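Long-range contacts in GCN5-related N-acetyltransferase (Exiguobacterium sibiricum 255-15, PDB 3GY9), which binds coenzyme A and probably works as a GNAT-family acyltransferase, although its acceptor substrate is not known: residues F29-R34 / H81-P86; N10-Y15 / R34-R39; G65-Q70 / E99-E104. One frame throughout, in Å; residues are numbered along the deposited sequence. Where two conformers were deposited one is given.

Contact 1: F29-R34 / H81-P86; sequences FQLVER and HVYVLP. With COA (coenzyme A), chain B; SO4 (sulfate ion), chain D; SO4 (sulfate ion), chain F; SO4 (sulfate ion), chain E.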
loop_
_atom_site.group_PDB
_atom_site.type_symbol
_atom_site.label_atom_id
_atom_site.label_comp_id
_atom_site.label_asym_id
_atom_site.label_seq_id
_atom_site.Cartn_x
_atom_site.Cartn_y
_atom_site.Cartn_z
ATOM N N PHE A 29 1.499 -15.074 3.049
ATOM C CA PHE A 29 1.840 -13.672 3.302
ATOM C C PHE A 29 1.470 -13.318 4.737
ATOM O O PHE A 29 0.369 -13.639 5.194
ATOM C CB PHE A 29 1.066 -12.729 2.367
ATOM C CG PHE A 29 1.492 -12.786 0.929
ATOM C CD1 PHE A 29 2.760 -12.381 0.546
ATOM C CD2 PHE A 29 0.609 -13.209 -0.056
ATOM C CE1 PHE A 29 3.151 -12.420 -0.799
ATOM C CE2 PHE A 29 0.977 -13.241 -1.381
ATOM C CZ PHE A 29 2.258 -12.856 -1.762
ATOM N N GLN A 30 2.375 -12.641 5.437
ATOM C CA GLN A 30 2.123 -12.151 6.786
ATOM C C GLN A 30 1.770 -10.678 6.796
ATOM O O GLN A 30 1.484 -10.125 7.861
ATOM C CB GLN A 30 3.356 -12.328 7.677
ATOM C CG GLN A 30 3.803 -13.763 7.864
ATOM C CD GLN A 30 5.229 -13.875 8.417
ATOM O OE1 GLN A 30 5.785 -12.909 8.959
ATOM N NE2 GLN A 30 5.829 -15.056 8.270
ATOM N N LEU A 31 1.804 -10.004 5.652
ATOM C CA LEU A 31 1.720 -8.535 5.692
ATOM C C LEU A 31 0.403 -7.958 6.207
ATOM O O LEU A 31 0.419 -6.870 6.790
ATOM C CB LEU A 31 2.102 -7.909 4.356
ATOM C CG LEU A 31 1.042 -7.867 3.255
ATOM C CD1 LEU A 31 1.667 -7.198 2.041
ATOM C CD2 LEU A 31 0.578 -9.218 2.866
ATOM N N VAL A 32 -0.728 -8.639 6.006
ATOM C CA VAL A 32 -1.995 -8.138 6.538
ATOM C C VAL A 32 -2.061 -8.420 8.043
ATOM O O VAL A 32 -2.435 -7.546 8.840
ATOM C CB VAL A 32 -3.221 -8.755 5.830
ATOM C CG1 VAL A 32 -4.513 -8.207 6.417
ATOM C CG2 VAL A 32 -3.161 -8.479 4.340
ATOM N N GLU A 33 -1.663 -9.627 8.429
ATOM C CA GLU A 33 -1.591 -9.983 9.840
ATOM C C GLU A 33 -0.684 -9.026 10.611
ATOM O O GLU A 33 -1.039 -8.577 11.701
ATOM C CB GLU A 33 -1.052 -11.396 9.975
ATOM C CG GLU A 33 -1.152 -11.968 11.356
ATOM C CD GLU A 33 -1.120 -13.484 11.322
ATOM O OE1 GLU A 33 -0.119 -14.029 10.812
ATOM O OE2 GLU A 33 -2.103 -14.123 11.770
ATOM N N ARG A 34 0.496 -8.719 10.065
ATOM C CA ARG A 34 1.438 -7.832 10.731
ATOM C C ARG A 34 0.827 -6.450 10.915
ATOM O O ARG A 34 0.901 -5.855 12.003
ATOM C CB ARG A 34 2.736 -7.726 9.923
ATOM C CG ARG A 34 3.635 -8.930 10.020
ATOM C CD ARG A 34 5.080 -8.602 9.584
ATOM N NE ARG A 34 5.358 -8.834 8.165
ATOM C CZ ARG A 34 5.162 -7.972 7.159
ATOM N NH1 ARG A 34 4.646 -6.755 7.352
ATOM N NH2 ARG A 34 5.480 -8.338 5.924
ATOM N N HIS A 81 2.141 -2.892 3.250
ATOM C CA HIS A 81 0.973 -3.741 3.476
ATOM C C HIS A 81 -0.011 -3.759 2.330
ATOM O O HIS A 81 -1.215 -3.848 2.540
ATOM C CB HIS A 81 0.250 -3.365 4.780
ATOM C CG HIS A 81 1.152 -3.245 5.971
ATOM N ND1 HIS A 81 1.974 -4.265 6.398
ATOM C CD2 HIS A 81 1.351 -2.217 6.833
ATOM C CE1 HIS A 81 2.622 -3.875 7.485
ATOM N NE2 HIS A 81 2.279 -2.624 7.750
ATOM N N VAL A 82 0.473 -3.697 1.100
ATOM C CA VAL A 82 -0.403 -3.707 -0.062
ATOM C C VAL A 82 -0.787 -5.136 -0.395
ATOM O O VAL A 82 0.069 -5.976 -0.629
ATOM C CB VAL A 82 0.311 -3.095 -1.286
ATOM C CG1 VAL A 82 -0.512 -3.326 -2.549
ATOM C CG2 VAL A 82 0.569 -1.617 -1.048
ATOM N N TYR A 83 -2.085 -5.400 -0.402
ATOM C CA TYR A 83 -2.599 -6.753 -0.669
ATOM C C TYR A 83 -3.998 -6.652 -1.258
ATOM O O TYR A 83 -4.839 -5.924 -0.726
ATOM C CB TYR A 83 -2.661 -7.573 0.627
ATOM C CG TYR A 83 -3.113 -8.985 0.390
ATOM C CD1 TYR A 83 -2.230 -9.953 -0.073
ATOM C CD2 TYR A 83 -4.428 -9.349 0.614
ATOM C CE1 TYR A 83 -2.651 -11.256 -0.306
ATOM C CE2 TYR A 83 -4.855 -10.659 0.370
ATOM C CZ TYR A 83 -3.970 -11.594 -0.092
ATOM O OH TYR A 83 -4.373 -12.895 -0.332
ATOM N N VAL A 84 -4.239 -7.373 -2.353
ATOM C CA VAL A 84 -5.567 -7.450 -2.972
ATOM C C VAL A 84 -6.022 -8.897 -2.874
ATOM O O VAL A 84 -5.248 -9.811 -3.160
ATOM C CB VAL A 84 -5.514 -7.053 -4.464
ATOM C CG1 VAL A 84 -6.893 -7.167 -5.124
ATOM C CG2 VAL A 84 -4.987 -5.637 -4.590
ATOM N N LEU A 85 -7.275 -9.106 -2.455
ATOM C CA LEU A 85 -7.842 -10.464 -2.382
ATOM C C LEU A 85 -7.685 -11.154 -3.720
ATOM O O LEU A 85 -7.920 -10.543 -4.768
ATOM C CB LEU A 85 -9.336 -10.449 -2.025
ATOM C CG LEU A 85 -9.775 -10.197 -0.584
ATOM C CD1 LEU A 85 -11.292 -10.185 -0.548
ATOM C CD2 LEU A 85 -9.220 -11.256 0.373
ATOM N N PRO A 86 -7.269 -12.439 -3.703
ATOM C CA PRO A 86 -7.047 -13.137 -4.966
ATOM C C PRO A 86 -8.182 -13.002 -5.989
ATOM O O PRO A 86 -7.925 -12.714 -7.161
ATOM C CB PRO A 86 -6.847 -14.596 -4.531
ATOM C CG PRO A 86 -6.235 -14.474 -3.186
ATOM C CD PRO A 86 -6.923 -13.309 -2.548
HETATM N N1A COA B . -1.142 -11.070 -9.553
HETATM C C2A COA B . -0.024 -10.258 -9.592
HETATM N N3A COA B . 0.019 -9.155 -10.421
HETATM C C4A COA B . -1.053 -8.868 -11.201
HETATM C C5A COA B . -2.190 -9.671 -11.180
HETATM C C6A COA B . -2.231 -10.783 -10.345
HETATM N N6A COA B . -3.253 -11.628 -10.380
HETATM N N7A COA B . -3.078 -9.140 -12.057
HETATM C C8A COA B . -2.537 -8.038 -12.621
HETATM N N9A COA B . -1.277 -7.871 -12.100
HETATM C C1B COA B . -0.299 -6.834 -12.444
HETATM C C2B COA B . -0.173 -6.649 -13.949
HETATM O O2B COA B . 1.168 -6.340 -14.275
HETATM C C3B COA B . -1.069 -5.471 -14.232
HETATM O O3B COA B . -0.694 -4.728 -15.365
HETATM P P3B COA B . -1.653 -4.798 -16.654
HETATM O O7A COA B . -1.095 -3.919 -17.749
HETATM O O8A COA B . -1.715 -6.242 -17.086
HETATM O O9A COA B . -3.044 -4.330 -16.299
HETATM C C4B COA B . -0.891 -4.655 -12.972
HETATM O O4B COA B . -0.746 -5.596 -11.925
HETATM C C5B COA B . -2.051 -3.692 -12.705
HETATM O O5B COA B . -3.255 -4.411 -12.626
HETATM P P1A COA B . -4.321 -4.220 -11.418
HETATM O O1A COA B . -4.504 -2.777 -11.063
HETATM O O2A COA B . -5.546 -4.938 -11.880
HETATM O O3A COA B . -3.576 -5.055 -10.279
HETATM P P2A COA B . -4.218 -5.798 -9.015
HETATM O O4A COA B . -5.514 -5.157 -8.549
HETATM O O5A COA B . -4.239 -7.260 -9.270
HETATM O O6A COA B . -3.093 -5.456 -7.925
HETATM C CBP COA B . -1.248 -6.603 -6.840
HETATM C CCP COA B . -1.742 -5.881 -8.096
HETATM C CDP COA B . -1.219 -5.614 -5.678
HETATM C CEP COA B . 0.184 -7.101 -7.124
HETATM C CAP COA B . -2.195 -7.772 -6.505
HETATM O OAP COA B . -2.341 -8.596 -7.641
HETATM C C9P COA B . -1.660 -8.592 -5.364
HETATM O O9P COA B . -1.887 -8.225 -4.030
HETATM N N8P COA B . -0.959 -9.662 -5.725
HETATM C C7P COA B . -0.377 -10.574 -4.748
HETATM C C6P COA B . 0.969 -11.120 -5.230
HETATM C C5P COA B . 0.776 -12.022 -6.428
HETATM O O5P COA B . -0.284 -11.988 -7.076
HETATM N N4P COA B . 1.787 -12.835 -6.729
HETATM C C3P COA B . 1.861 -13.529 -7.997
HETATM C C2P COA B . 0.814 -14.635 -8.119
HETATM S S1P COA B . 0.848 -15.863 -6.789
HETATM S S SO4 D . 4.924 -11.193 4.035
HETATM O O1 SO4 D . 5.194 -12.631 4.039
HETATM O O2 SO4 D . 3.671 -10.902 3.344
HETATM O O3 SO4 D . 6.028 -10.485 3.387
HETATM O O4 SO4 D . 4.823 -10.757 5.424
HETATM S S SO4 F . 5.515 -4.782 11.014
HETATM O O1 SO4 F . 5.551 -5.455 9.716
HETATM O O2 SO4 F . 4.123 -4.442 11.300
HETATM O O3 SO4 F . 6.415 -3.618 10.973
HETATM O O4 SO4 F . 5.975 -5.695 12.051
HETATM S S SO4 E . 5.702 -4.054 4.195
HETATM O O1 SO4 E . 4.470 -4.445 3.503
HETATM O O2 SO4 E . 5.764 -4.649 5.525
HETATM O O3 SO4 E . 5.776 -2.604 4.295
HETATM O O4 SO4 E . 6.867 -4.493 3.415
#

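Contact 2: N10-Y15 / R34-R39; sequences NDFDGY and RMLRNR. With SO4 (sulfate ion), chain F; SO4 (sulfate ion), chain D; SO4 (sulfate ion), chain E.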
loop_
_atom_site.group_PDB
_atom_site.type_symbol
_atom_site.label_atom_id
_atom_site.label_comp_id
_atom_site.label_asym_id
_atom_site.label_seq_id
_atom_site.Cartn_x
_atom_site.Cartn_y
_atom_site.Cartn_z
ATOM N N ASN A 10 -9.617 5.172 9.425
ATOM C CA ASN A 10 -9.520 5.909 10.674
ATOM C C ASN A 10 -9.958 5.065 11.867
ATOM O O ASN A 10 -9.673 5.423 13.007
ATOM C CB ASN A 10 -10.367 7.179 10.616
ATOM C CG ASN A 10 -9.903 8.140 9.552
ATOM O OD1 ASN A 10 -10.692 8.571 8.721
ATOM N ND2 ASN A 10 -8.609 8.465 9.559
ATOM N N ASP A 11 -10.631 3.942 11.603
ATOM C CA ASP A 11 -11.143 3.051 12.652
ATOM C C ASP A 11 -10.956 1.615 12.186
ATOM O O ASP A 11 -11.793 1.068 11.467
ATOM C CB ASP A 11 -12.619 3.359 12.933
ATOM C CG ASP A 11 -13.277 2.363 13.902
ATOM O OD1 ASP A 11 -12.566 1.565 14.551
ATOM O OD2 ASP A 11 -14.526 2.396 14.012
ATOM N N PHE A 12 -9.847 1.008 12.577
ATOM C CA PHE A 12 -9.567 -0.366 12.143
ATOM C C PHE A 12 -10.661 -1.332 12.576
ATOM O O PHE A 12 -10.892 -2.357 11.938
ATOM C CB PHE A 12 -8.228 -0.844 12.702
ATOM C CG PHE A 12 -7.045 -0.373 11.909
ATOM C CD1 PHE A 12 -6.657 -1.029 10.760
ATOM C CD2 PHE A 12 -6.319 0.727 12.327
ATOM C CE1 PHE A 12 -5.574 -0.577 10.017
ATOM C CE2 PHE A 12 -5.220 1.154 11.599
ATOM C CZ PHE A 12 -4.865 0.517 10.453
ATOM N N ASP A 13 -11.318 -1.027 13.679
ATOM C CA ASP A 13 -12.269 -1.959 14.250
ATOM C C ASP A 13 -13.655 -1.918 13.570
ATOM O O ASP A 13 -14.577 -2.617 13.983
ATOM C CB ASP A 13 -12.354 -1.734 15.759
ATOM C CG ASP A 13 -11.007 -1.903 16.446
ATOM O OD1 ASP A 13 -10.405 -2.978 16.273
ATOM O OD2 ASP A 13 -10.527 -0.957 17.117
ATOM N N GLY A 14 -13.782 -1.122 12.511
ATOM C CA GLY A 14 -15.052 -0.985 11.819
ATOM C C GLY A 14 -15.147 -1.776 10.523
ATOM O O GLY A 14 -16.089 -1.567 9.762
ATOM N N TYR A 15 -14.198 -2.672 10.270
ATOM C CA TYR A 15 -14.178 -3.479 9.036
ATOM C C TYR A 15 -14.069 -4.928 9.388
ATOM O O TYR A 15 -13.452 -5.285 10.406
ATOM C CB TYR A 15 -12.964 -3.142 8.171
ATOM C CG TYR A 15 -12.859 -1.697 7.788
ATOM C CD1 TYR A 15 -13.520 -1.196 6.667
ATOM C CD2 TYR A 15 -12.126 -0.809 8.575
ATOM C CE1 TYR A 15 -13.422 0.158 6.322
ATOM C CE2 TYR A 15 -12.028 0.529 8.242
ATOM C CZ TYR A 15 -12.670 1.000 7.128
ATOM O OH TYR A 15 -12.557 2.331 6.836
ATOM N N ARG A 34 0.496 -8.719 10.065
ATOM C CA ARG A 34 1.438 -7.832 10.731
ATOM C C ARG A 34 0.827 -6.450 10.915
ATOM O O ARG A 34 0.901 -5.855 12.003
ATOM C CB ARG A 34 2.736 -7.726 9.923
ATOM C CG ARG A 34 3.635 -8.930 10.020
ATOM C CD ARG A 34 5.080 -8.602 9.584
ATOM N NE ARG A 34 5.358 -8.834 8.165
ATOM C CZ ARG A 34 5.162 -7.972 7.159
ATOM N NH1 ARG A 34 4.646 -6.755 7.352
ATOM N NH2 ARG A 34 5.480 -8.338 5.924
HETATM N N MSE A 35 0.210 -5.938 9.860
HETATM C CA MSE A 35 -0.405 -4.615 9.884
HETATM C C MSE A 35 -1.430 -4.540 11.014
HETATM O O MSE A 35 -1.453 -3.594 11.806
HETATM C CB MSE A 35 -1.086 -4.327 8.537
HETATM C CG MSE A 35 -1.494 -2.882 8.328
HETATM SE SE MSE A 35 -3.319 -2.531 8.847
HETATM C CE MSE A 35 -4.167 -3.241 7.288
ATOM N N LEU A 36 -2.296 -5.534 11.071
ATOM C CA LEU A 36 -3.410 -5.457 12.022
ATOM C C LEU A 36 -2.990 -5.773 13.429
ATOM O O LEU A 36 -3.428 -5.084 14.406
ATOM C CB LEU A 36 -4.529 -6.381 11.586
ATOM C CG LEU A 36 -5.181 -5.942 10.270
ATOM C CD1 LEU A 36 -6.063 -7.060 9.731
ATOM C CD2 LEU A 36 -6.010 -4.679 10.403
ATOM N N ARG A 37 -2.088 -6.744 13.590
ATOM C CA ARG A 37 -1.578 -7.051 14.932
ATOM C C ARG A 37 -0.803 -5.888 15.535
ATOM O O ARG A 37 -0.924 -5.658 16.718
ATOM C CB ARG A 37 -0.735 -8.318 14.941
ATOM C CG ARG A 37 -1.552 -9.578 14.700
ATOM C CD ARG A 37 -0.659 -10.820 14.702
ATOM N NE ARG A 37 -1.479 -12.028 14.641
ATOM C CZ ARG A 37 -1.000 -13.268 14.571
ATOM N NH1 ARG A 37 0.300 -13.485 14.535
ATOM N NH2 ARG A 37 -1.845 -14.290 14.515
ATOM N N ASN A 38 -0.064 -5.142 14.717
ATOM C CA ASN A 38 0.812 -4.074 15.209
ATOM C C ASN A 38 0.150 -2.685 15.182
ATOM O O ASN A 38 0.825 -1.679 15.390
ATOM C CB ASN A 38 2.118 -4.068 14.403
ATOM C CG ASN A 38 2.932 -5.337 14.613
ATOM O OD1 ASN A 38 2.887 -5.929 15.691
ATOM N ND2 ASN A 38 3.671 -5.762 13.593
ATOM N N ARG A 39 -1.169 -2.636 14.968
ATOM C CA ARG A 39 -1.847 -1.356 14.783
ATOM C C ARG A 39 -1.863 -0.402 15.976
ATOM O O ARG A 39 -2.140 0.792 15.788
ATOM C CB ARG A 39 -3.263 -1.555 14.231
ATOM C CG ARG A 39 -4.240 -2.075 15.238
ATOM C CD ARG A 39 -5.520 -2.475 14.510
ATOM N NE ARG A 39 -6.612 -2.777 15.421
ATOM C CZ ARG A 39 -6.744 -3.930 16.078
ATOM N NH1 ARG A 39 -5.857 -4.901 15.951
ATOM N NH2 ARG A 39 -7.794 -4.112 16.870
HETATM S S SO4 F . 5.515 -4.782 11.014
HETATM O O1 SO4 F . 5.551 -5.455 9.716
HETATM O O2 SO4 F . 4.123 -4.442 11.300
HETATM O O3 SO4 F . 6.415 -3.618 10.973
HETATM O O4 SO4 F . 5.975 -5.695 12.051
HETATM S S SO4 D . 4.924 -11.193 4.035
HETATM O O1 SO4 D . 5.194 -12.631 4.039
HETATM O O2 SO4 D . 3.671 -10.902 3.344
HETATM O O3 SO4 D . 6.028 -10.485 3.387
HETATM O O4 SO4 D . 4.823 -10.757 5.424
HETATM S S SO4 E . 5.702 -4.054 4.195
HETATM O O1 SO4 E . 4.470 -4.445 3.503
HETATM O O2 SO4 E . 5.764 -4.649 5.525
HETATM O O3 SO4 E . 5.776 -2.604 4.295
HETATM O O4 SO4 E . 6.867 -4.493 3.415
HETATM O O HOH W 1 -7.830 -0.842 16.922
#

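Contact 3: G65-Q70 / E99-E104; sequences GGYMKQ and EKIMSE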
loop_
_atom_site.group_PDB
_atom_site.type_symbol
_atom_site.label_atom_id
_atom_site.label_comp_id
_atom_site.label_asym_id
_atom_site.label_seq_id
_atom_site.Cartn_x
_atom_site.Cartn_y
_atom_site.Cartn_z
ATOM N N GLY A 65 -3.753 -1.101 1.746
ATOM C CA GLY A 65 -2.400 -0.618 1.453
ATOM C C GLY A 65 -2.241 0.809 1.907
ATOM O O GLY A 65 -3.183 1.583 1.882
ATOM N N GLY A 66 -1.021 1.168 2.281
ATOM C CA GLY A 66 -0.805 2.496 2.792
ATOM C C GLY A 66 0.636 2.878 2.759
ATOM O O GLY A 66 1.425 2.312 2.013
ATOM N N TYR A 67 0.971 3.869 3.572
ATOM C CA TYR A 67 2.336 4.381 3.625
ATOM C C TYR A 67 2.631 4.980 4.987
ATOM O O TYR A 67 1.729 5.351 5.745
ATOM C CB TYR A 67 2.559 5.438 2.525
ATOM C CG TYR A 67 1.816 6.716 2.780
ATOM C CD1 TYR A 67 0.504 6.893 2.325
ATOM C CD2 TYR A 67 2.406 7.757 3.490
ATOM C CE1 TYR A 67 -0.192 8.075 2.580
ATOM C CE2 TYR A 67 1.707 8.938 3.762
ATOM C CZ TYR A 67 0.403 9.087 3.297
ATOM O OH TYR A 67 -0.268 10.274 3.583
HETATM N N MSE A 68 3.917 5.047 5.296
HETATM C CA MSE A 68 4.399 5.712 6.486
HETATM C C MSE A 68 5.875 6.059 6.297
HETATM O O MSE A 68 6.453 5.809 5.248
HETATM C CB MSE A 68 4.170 4.838 7.725
HETATM C CG MSE A 68 4.923 3.528 7.724
HETATM SE SE MSE A 68 4.694 2.502 9.363
HETATM C CE MSE A 68 5.892 3.523 10.458
ATOM N N LYS A 69 6.480 6.667 7.307
ATOM C CA LYS A 69 7.861 7.049 7.203
ATOM C C LYS A 69 8.764 5.826 7.094
ATOM O O LYS A 69 8.581 4.849 7.815
ATOM C CB LYS A 69 8.249 7.885 8.426
ATOM C CG LYS A 69 9.622 8.495 8.299
ATOM C CD LYS A 69 10.030 9.273 9.542
ATOM C CE LYS A 69 11.504 9.664 9.484
ATOM N NZ LYS A 69 12.404 8.465 9.362
ATOM N N GLN A 70 9.752 5.893 6.197
ATOM C CA GLN A 70 10.797 4.871 6.116
ATOM C C GLN A 70 11.808 5.147 7.196
ATOM O O GLN A 70 12.379 6.215 7.247
ATOM C CB GLN A 70 11.473 4.890 4.750
ATOM C CG GLN A 70 12.732 4.012 4.645
ATOM C CD GLN A 70 12.443 2.544 4.821
ATOM O OE1 GLN A 70 11.537 1.994 4.215
ATOM N NE2 GLN A 70 13.226 1.890 5.667
ATOM N N GLU A 99 -2.131 4.505 -6.926
ATOM C CA GLU A 99 -2.200 5.885 -7.450
ATOM C C GLU A 99 -2.625 6.868 -6.357
ATOM O O GLU A 99 -2.076 7.960 -6.263
ATOM C CB GLU A 99 -3.095 5.985 -8.696
ATOM C CG GLU A 99 -2.437 5.338 -9.902
ATOM C CD GLU A 99 -3.247 5.423 -11.174
ATOM O OE1 GLU A 99 -4.456 5.746 -11.117
ATOM O OE2 GLU A 99 -2.654 5.140 -12.240
ATOM N N LYS A 100 -3.553 6.450 -5.504
ATOM C CA LYS A 100 -3.980 7.270 -4.377
ATOM C C LYS A 100 -2.854 7.434 -3.350
ATOM O O LYS A 100 -2.559 8.551 -2.903
ATOM C CB LYS A 100 -5.228 6.675 -3.716
ATOM C CG LYS A 100 -5.851 7.575 -2.667
ATOM C CD LYS A 100 -7.177 7.016 -2.180
ATOM C CE LYS A 100 -7.817 7.915 -1.144
ATOM N NZ LYS A 100 -8.616 9.024 -1.774
ATOM N N ILE A 101 -2.227 6.314 -3.005
ATOM C CA ILE A 101 -1.107 6.316 -2.071
ATOM C C ILE A 101 0.016 7.226 -2.553
ATOM O O ILE A 101 0.546 8.047 -1.798
ATOM C CB ILE A 101 -0.563 4.883 -1.882
ATOM C CG1 ILE A 101 -1.565 4.040 -1.074
ATOM C CG2 ILE A 101 0.794 4.912 -1.172
ATOM C CD1 ILE A 101 -1.268 2.548 -1.063
HETATM N N MSE A 102 0.397 7.083 -3.816
HETATM C CA MSE A 102 1.542 7.819 -4.364
HETATM C C MSE A 102 1.256 9.315 -4.347
HETATM O O MSE A 102 2.078 10.127 -3.923
HETATM C CB MSE A 102 1.861 7.325 -5.774
HETATM C CG MSE A 102 2.332 5.902 -5.745
HETATM SE SE MSE A 102 2.272 5.071 -7.487
HETATM C CE MSE A 102 3.654 5.904 -8.044
ATOM N N SER A 103 0.086 9.677 -4.834
ATOM C CA SER A 103 -0.260 11.080 -4.924
ATOM C C SER A 103 -0.270 11.752 -3.542
ATOM O O SER A 103 0.241 12.877 -3.381
ATOM C CB SER A 103 -1.588 11.230 -5.662
ATOM O OG SER A 103 -1.934 12.584 -5.808
ATOM N N GLU A 104 -0.801 11.064 -2.543
ATOM C CA GLU A 104 -0.841 11.643 -1.212
ATOM C C GLU A 104 0.536 11.627 -0.551
ATOM O O GLU A 104 0.933 12.615 0.056
ATOM C CB GLU A 104 -1.847 10.918 -0.328
ATOM C CG GLU A 104 -1.990 11.529 1.052
ATOM C CD GLU A 104 -3.080 10.894 1.862
ATOM O OE1 GLU A 104 -4.249 10.939 1.413
ATOM O OE2 GLU A 104 -2.768 10.354 2.945
HETATM O O HOH W 2 1.175 12.845 2.777
#

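Contact 1: F29-R34 / H81-P86
Leu31 and Tyr83 form the apolar centre of this contact. Leu31 CD2 lies 4.1 Å from Tyr83 CD1, and the two side chains cross at about a right angle. The other methyl of Leu31 meets backbone: CD1 sits 3.3 Å from Val82 O. With CG held between the backbone N and the carbonyl carbon (chi1 81°), the Leu31 fork reaches both. Val32 packs against the root of the tyrosine, its CG2 being 3.9 Å from Tyr83 CB. Phe29 meets the ring further out, with CD2 3.8 Å from Tyr83 CE1; these ring planes are inclined at 65°. Nearer the amino end of segment 81-86, Arg34 NH1 lies 3.5 Å from His81 CE1, at the edge of the imidazole and near its plane.

Strand 76-84 is the fourth strand of the GNAT sheet and carries the cofactor. Val84 N donates a hydrogen bond of 3.0 Å to O9P of coenzyme A, the strand-like pairing with pantetheine expected in this family. Ser90, Gly92, Gly94 and Thr95 bind the same cofactor from the loop and helix that follow.

Three sulfates, probably from the crystallisation liquor, surround the arginine end. Arg34 NH1 donates to O2 of sulfate E at 3.0 Å. Its guanidinium makes weak bonds to sulfates D and F. Sulfate E is also held by His81 N, 2.8 Å from its O1. Sulfate D sits at the amino end of helix 31-37, where Gln30 N donates to its O1 nearly straight (165°) and Leu31 N adds a weak bond. The helix end would probably strengthen its hold on this anion. Further out, Tyr83 OH is hydrogen-bonded to Glu27, and Lys23 and Ser24 of helix 18-26 touch the tyrosine side chain.

Contact 2: N10-Y15 / R34-R39
This is a buried apolar contact round one aromatic ring, Phe12, with a salt bridge beside it, where Phe12 and Asp13 of the loop after strand 5-8 meet the carboxyl end of helix 31-37. In one of its two conformers, selenomethionine Met35 makes a Met-aromatic contact, its SE approaching the Phe12 ring obliquely, 4.4 Å from the centroid. Leu36 CD2 adds an apolar contact 3.7 Å from Phe12 CD1. Arg39 runs past Phe12 in the opposite direction, with CB over one ring face and CD 3.6 Å from Phe12 CB. Its chain is extended from CG to NE and carries the guanidinium to Asp13. There Arg39 NH2 forms a salt bridge of 2.9 Å to the syn lone pair of Asp13 OD1, although the two flat groups are 75° apart. A water links Arg39 NE to Asp13 OD2. Arg39 NH1 donates to Leu36 O at 2.9 Å, in the guanidinium plane, and so fixes the group's rotation. An alanine in place of Arg39 would probably leave Asp13 without its counter-charge and Phe12 CB without the CD methylene packed on it. Trp17 touches Met35 and Leu36, while Met51 of strand 50-55 packs on both Phe12 and Met35, joining loop and helix to the sheet.

Contact 3: G65-Q70 / E99-E104
Tyr67 OH donates to Glu104 OE2 over 2.6 Å, a short bond between strand 61-69 and helix 93-105. The hydroxyl is gripped a second time by a water, which donates to Tyr67 OH at 3.1 Å and to Glu104 O at 2.7 Å. The water thus ties the tyrosine to the helix backbone, beside the direct bond to the Glu104 carboxylate. Glu104 OE2 receives the hydroxyl on its anti lone pair and lies in the plane of the Tyr67 ring, at its edge. The carboxylate is turned almost perpendicular to that ring, at 83°. Its other oxygen, OE1, forms a salt bridge with Arg8, which probably steadies the charge. The Glu104 chain leaves with CG anti to its N (chi1 -177°) and stays extended, so it spans the gap to the strand.

Ile101, about one helical turn earlier, makes the apolar part of the contact. Its CG2 lies 4.0 Å from Tyr67 CD1. Its CD1 rests directly on the backbone, 3.6 Å from both Gly65 C and Gly66 N. A side chain at Gly65 would point at this methyl, so the close approach depends on its absence. Ile79 of strand 76-84 also touches Ile101.

Residues 65-69 and 99-104 run in nearly the same direction, their axes 8.5 Å apart at closest approach and 21° apart in direction. The helix belongs to the beta-alpha-beta crossover from strand 76-84 to the parallel strand 111-114, the core of the GNAT fold.

How the contacts relate
Strand 76-84 ties the set together. Contacts 1 and 2 share helix 31-37 and Arg34, and their centres are 12 Å apart. They meet where His81 CD2 lies 3.3 Å from Met35 CG. Contact 3 is on the neighbouring strand 61-69; Val82 CG2 of contact 1 is 4.0 Å from Gly65 CA of contact 3, and the two centres are 15 Å apart. Contacts 2 and 3 do not touch, with nearest atoms about 6 Å apart. Coenzyme A is bound directly by contact 1. The side chain of Met35 in contact 2 is about 13 Å from the cofactor. In contact 3, the Ile101 side chain is about 8 Å from Gly94, which binds it.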